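Local atomic coordinates of 70 kDa protein (Xanthomonas sp., PDB entry 4B2N), a protein that cleaves rubber (poly-cis-1,4-isoprene) oxidatively and processively as a dioxygenase carrying two covalently bound c-type hemes. Residues G395-R400 / P505-W510. Numbering follows the deposited sequence.
Sequences GVYSPR and PLYGAW. With HEC (heme c), chain D.
Y397, three residues after the axial H394 of the CXXCH heme-attachment motif (C390–H394), reaches across to P505, L506 and Y507 and joins the motif's C-terminal side to the type II beta turn L506–A509 of the cytochrome c-like region. With CG beside the backbone N and anti to the carbonyl carbon (chi1 -63°), CB directs the ring toward this turn. CD1 then lies 3.4 Å from CZ of Y507, and CE1 sits over one face of that ring, offset toward its rim. The edge-to-face pair, the edge of Y397 meeting the face of Y507, is tilted, with centroids 4.6 Å apart and planes at 55°; the two side chains run past each other in opposite directions. Along the other branch, CE2 approaches CB of L506 at 4.1 Å. At the tip, OH accepts a nearly straight hydrogen bond from the backbone N of L506 (2.7 Å, 174°), while CA of P505 lies close by. L506, held at its amide by this bond, turns its side chain to the heme ligated by H394, with CD1 3.6 Å from CHB and CD2 against C3A of the same heme. Near the root of Y397, a water in the plane of the Y507 ring accepts from Y507 OH at 2.8 Å.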
loop_
_atom_site.group_PDB
_atom_site.type_symbol
_atom_site.label_atom_id
_atom_site.label_comp_id
_atom_site.label_asym_id
_atom_site.label_seq_id
_atom_site.Cartn_x
_atom_site.Cartn_y
_atom_site.Cartn_z
ATOM N N GLY A 395 -16.373 0.071 -10.712
ATOM C CA GLY A 395 -16.003 -0.135 -12.105
ATOM C C GLY A 395 -16.872 -1.129 -12.834
ATOM O O GLY A 395 -17.485 -2.013 -12.207
ATOM N N VAL A 396 -16.882 -1.021 -14.164
ATOM C CA VAL A 396 -17.590 -1.988 -15.020
ATOM C C VAL A 396 -16.652 -3.075 -15.567
ATOM O O VAL A 396 -15.647 -2.767 -16.235
ATOM C CB VAL A 396 -18.212 -1.249 -16.232
ATOM C CG1 VAL A 396 -18.856 -2.245 -17.193
ATOM C CG2 VAL A 396 -19.239 -0.226 -15.764
ATOM N N TYR A 397 -16.963 -4.345 -15.248
ATOM C CA TYR A 397 -16.084 -5.455 -15.591
ATOM C C TYR A 397 -16.594 -6.245 -16.773
ATOM O O TYR A 397 -15.803 -6.798 -17.490
ATOM C CB TYR A 397 -15.848 -6.424 -14.414
ATOM C CG TYR A 397 -15.147 -5.754 -13.265
ATOM C CD1 TYR A 397 -13.971 -5.065 -13.465
ATOM C CD2 TYR A 397 -15.703 -5.767 -12.000
ATOM C CE1 TYR A 397 -13.347 -4.380 -12.409
ATOM C CE2 TYR A 397 -15.142 -5.070 -10.941
ATOM C CZ TYR A 397 -13.948 -4.400 -11.141
ATOM O OH TYR A 397 -13.399 -3.732 -10.086
ATOM N N SER A 398 -17.908 -6.347 -16.905
ATOM C CA SER A 398 -18.559 -7.227 -17.861
ATOM C C SER A 398 -18.412 -6.613 -19.262
ATOM O O SER A 398 -18.785 -5.417 -19.453
ATOM C CB SER A 398 -20.029 -7.361 -17.453
ATOM O OG SER A 398 -20.888 -7.363 -18.571
ATOM N N PRO A 399 -17.829 -7.381 -20.223
ATOM C CA PRO A 399 -17.661 -6.796 -21.557
ATOM C C PRO A 399 -18.998 -6.321 -22.136
ATOM O O PRO A 399 -19.058 -5.331 -22.838
ATOM C CB PRO A 399 -17.128 -7.979 -22.377
ATOM C CG PRO A 399 -16.382 -8.803 -21.373
ATOM C CD PRO A 399 -17.288 -8.752 -20.161
ATOM N N ARG A 400 -20.059 -7.040 -21.805
ATOM C CA ARG A 400 -21.395 -6.663 -22.294
ATOM C C ARG A 400 -21.810 -5.279 -21.783
ATOM O O ARG A 400 -22.250 -4.453 -22.557
ATOM C CB ARG A 400 -22.422 -7.713 -21.919
ATOM C CG ARG A 400 -23.809 -7.430 -22.488
ATOM C CD ARG A 400 -24.893 -8.366 -21.949
ATOM N NE ARG A 400 -24.575 -9.771 -22.164
ATOM C CZ ARG A 400 -25.290 -10.793 -21.696
ATOM N NH1 ARG A 400 -26.404 -10.592 -20.981
ATOM N NH2 ARG A 400 -24.881 -12.028 -21.924
ATOM N N PRO A 505 -10.234 -1.636 -7.542
ATOM C CA PRO A 505 -10.534 -2.763 -8.446
ATOM C C PRO A 505 -10.786 -4.042 -7.656
ATOM O O PRO A 505 -10.074 -4.368 -6.615
ATOM C CB PRO A 505 -9.215 -2.903 -9.310
ATOM C CG PRO A 505 -8.576 -1.508 -9.254
ATOM C CD PRO A 505 -8.873 -1.072 -7.815
ATOM N N LEU A 506 -11.773 -4.786 -8.139
ATOM C CA LEU A 506 -12.066 -6.119 -7.591
ATOM C C LEU A 506 -11.427 -7.260 -8.353
ATOM O O LEU A 506 -11.519 -8.392 -7.921
ATOM C CB LEU A 506 -13.571 -6.369 -7.380
ATOM C CG LEU A 506 -14.307 -5.255 -6.625
ATOM C CD1 LEU A 506 -15.768 -5.612 -6.450
ATOM C CD2 LEU A 506 -13.721 -5.120 -5.224
ATOM N N TYR A 507 -10.687 -6.954 -9.437
ATOM C CA TYR A 507 -9.813 -7.930 -10.043
ATOM C C TYR A 507 -8.889 -8.442 -8.957
ATOM O O TYR A 507 -8.170 -7.675 -8.364
ATOM C CB TYR A 507 -8.948 -7.264 -11.119
ATOM C CG TYR A 507 -9.711 -6.809 -12.369
ATOM C CD1 TYR A 507 -10.633 -7.663 -13.028
ATOM C CD2 TYR A 507 -9.450 -5.573 -12.914
ATOM C CE1 TYR A 507 -11.297 -7.247 -14.191
ATOM C CE2 TYR A 507 -10.098 -5.121 -14.065
ATOM C CZ TYR A 507 -10.988 -5.992 -14.738
ATOM O OH TYR A 507 -11.600 -5.554 -15.909
ATOM N N GLY A 508 -8.847 -9.739 -8.719
ATOM C CA GLY A 508 -7.778 -10.235 -7.787
ATOM C C GLY A 508 -8.308 -10.228 -6.361
ATOM O O GLY A 508 -7.737 -10.855 -5.474
ATOM N N ALA A 509 -9.430 -9.554 -6.115
ATOM C CA ALA A 509 -9.883 -9.341 -4.736
ATOM C C ALA A 509 -10.238 -10.659 -4.069
ATOM O O ALA A 509 -10.254 -10.754 -2.857
ATOM C CB ALA A 509 -11.102 -8.433 -4.716
ATOM N N TRP A 510 -10.554 -11.676 -4.857
ATOM C CA TRP A 510 -10.746 -13.017 -4.298
ATOM C C TRP A 510 -9.642 -13.455 -3.347
ATOM O O TRP A 510 -9.866 -14.196 -2.350
ATOM C CB TRP A 510 -10.936 -13.992 -5.496
ATOM C CG TRP A 510 -9.654 -14.431 -6.233
ATOM C CD1 TRP A 510 -9.176 -13.973 -7.477
ATOM C CD2 TRP A 510 -8.615 -15.342 -5.760
ATOM N NE1 TRP A 510 -8.004 -14.568 -7.824
ATOM C CE2 TRP A 510 -7.593 -15.392 -6.842
ATOM C CE3 TRP A 510 -8.464 -16.170 -4.648
ATOM C CZ2 TRP A 510 -6.495 -16.188 -6.775
ATOM C CZ3 TRP A 510 -7.296 -16.942 -4.582
ATOM C CH2 TRP A 510 -6.359 -16.965 -5.631
HETATM FE FE HEC D . -17.426 -1.639 -2.391
HETATM C CHA HEC D . -14.468 -1.647 -0.605
HETATM C CHB HEC D . -17.099 -5.117 -3.106
HETATM C CHC HEC D . -20.572 -1.778 -3.717
HETATM C CHD HEC D . -17.264 1.758 -2.691
HETATM N NA HEC D . -16.010 -3.041 -2.041
HETATM C C1A HEC D . -14.920 -2.908 -1.146
HETATM C C2A HEC D . -14.222 -4.177 -0.958
HETATM C C3A HEC D . -14.990 -5.191 -1.704
HETATM C C4A HEC D . -16.107 -4.474 -2.284
HETATM C CMA HEC D . -14.636 -6.657 -1.823
HETATM C CAA HEC D . -12.894 -4.418 -0.244
HETATM C CBA HEC D . -11.864 -4.030 -1.368
HETATM C CGA HEC D . -10.439 -3.965 -0.797
HETATM O O1A HEC D . -10.322 -4.075 0.451
HETATM O O2A HEC D . -9.379 -3.853 -1.514
HETATM N NB HEC D . -18.614 -3.225 -3.250
HETATM C C1B HEC D . -18.372 -4.515 -3.477
HETATM C C2B HEC D . -19.455 -5.278 -4.106
HETATM C C3B HEC D . -20.509 -4.258 -4.265
HETATM C C4B HEC D . -19.887 -3.064 -3.718
HETATM C CMB HEC D . -19.433 -6.742 -4.482
HETATM C CAB HEC D . -21.911 -4.419 -4.813
HETATM C CBB HEC D . -22.741 -5.215 -4.018
HETATM N NC HEC D . -18.606 -0.320 -3.190
HETATM C C1C HEC D . -19.971 -0.485 -3.560
HETATM C C2C HEC D . -20.695 0.754 -3.819
HETATM C C3C HEC D . -19.725 1.780 -3.530
HETATM C C4C HEC D . -18.490 1.093 -3.057
HETATM C CMC HEC D . -22.133 0.926 -4.284
HETATM C CAC HEC D . -19.999 3.251 -3.632
HETATM C CBC HEC D . -21.029 3.890 -3.047
HETATM N ND HEC D . -16.110 -0.256 -1.855
HETATM C C1D HEC D . -16.190 1.065 -1.960
HETATM C C2D HEC D . -15.124 1.868 -1.376
HETATM C C3D HEC D . -14.295 0.870 -0.740
HETATM C C4D HEC D . -14.993 -0.370 -1.066
HETATM C CMD HEC D . -14.944 3.364 -1.396
HETATM C CAD HEC D . -13.019 1.102 0.037
HETATM C CBD HEC D . -13.456 1.119 1.510
HETATM C CGD HEC D . -12.293 1.298 2.457
HETATM O O1D HEC D . -12.279 2.195 3.311
HETATM O O2D HEC D . -11.371 0.528 2.286
HETATM O O HOH W 1 -13.406 -7.283 -17.073
#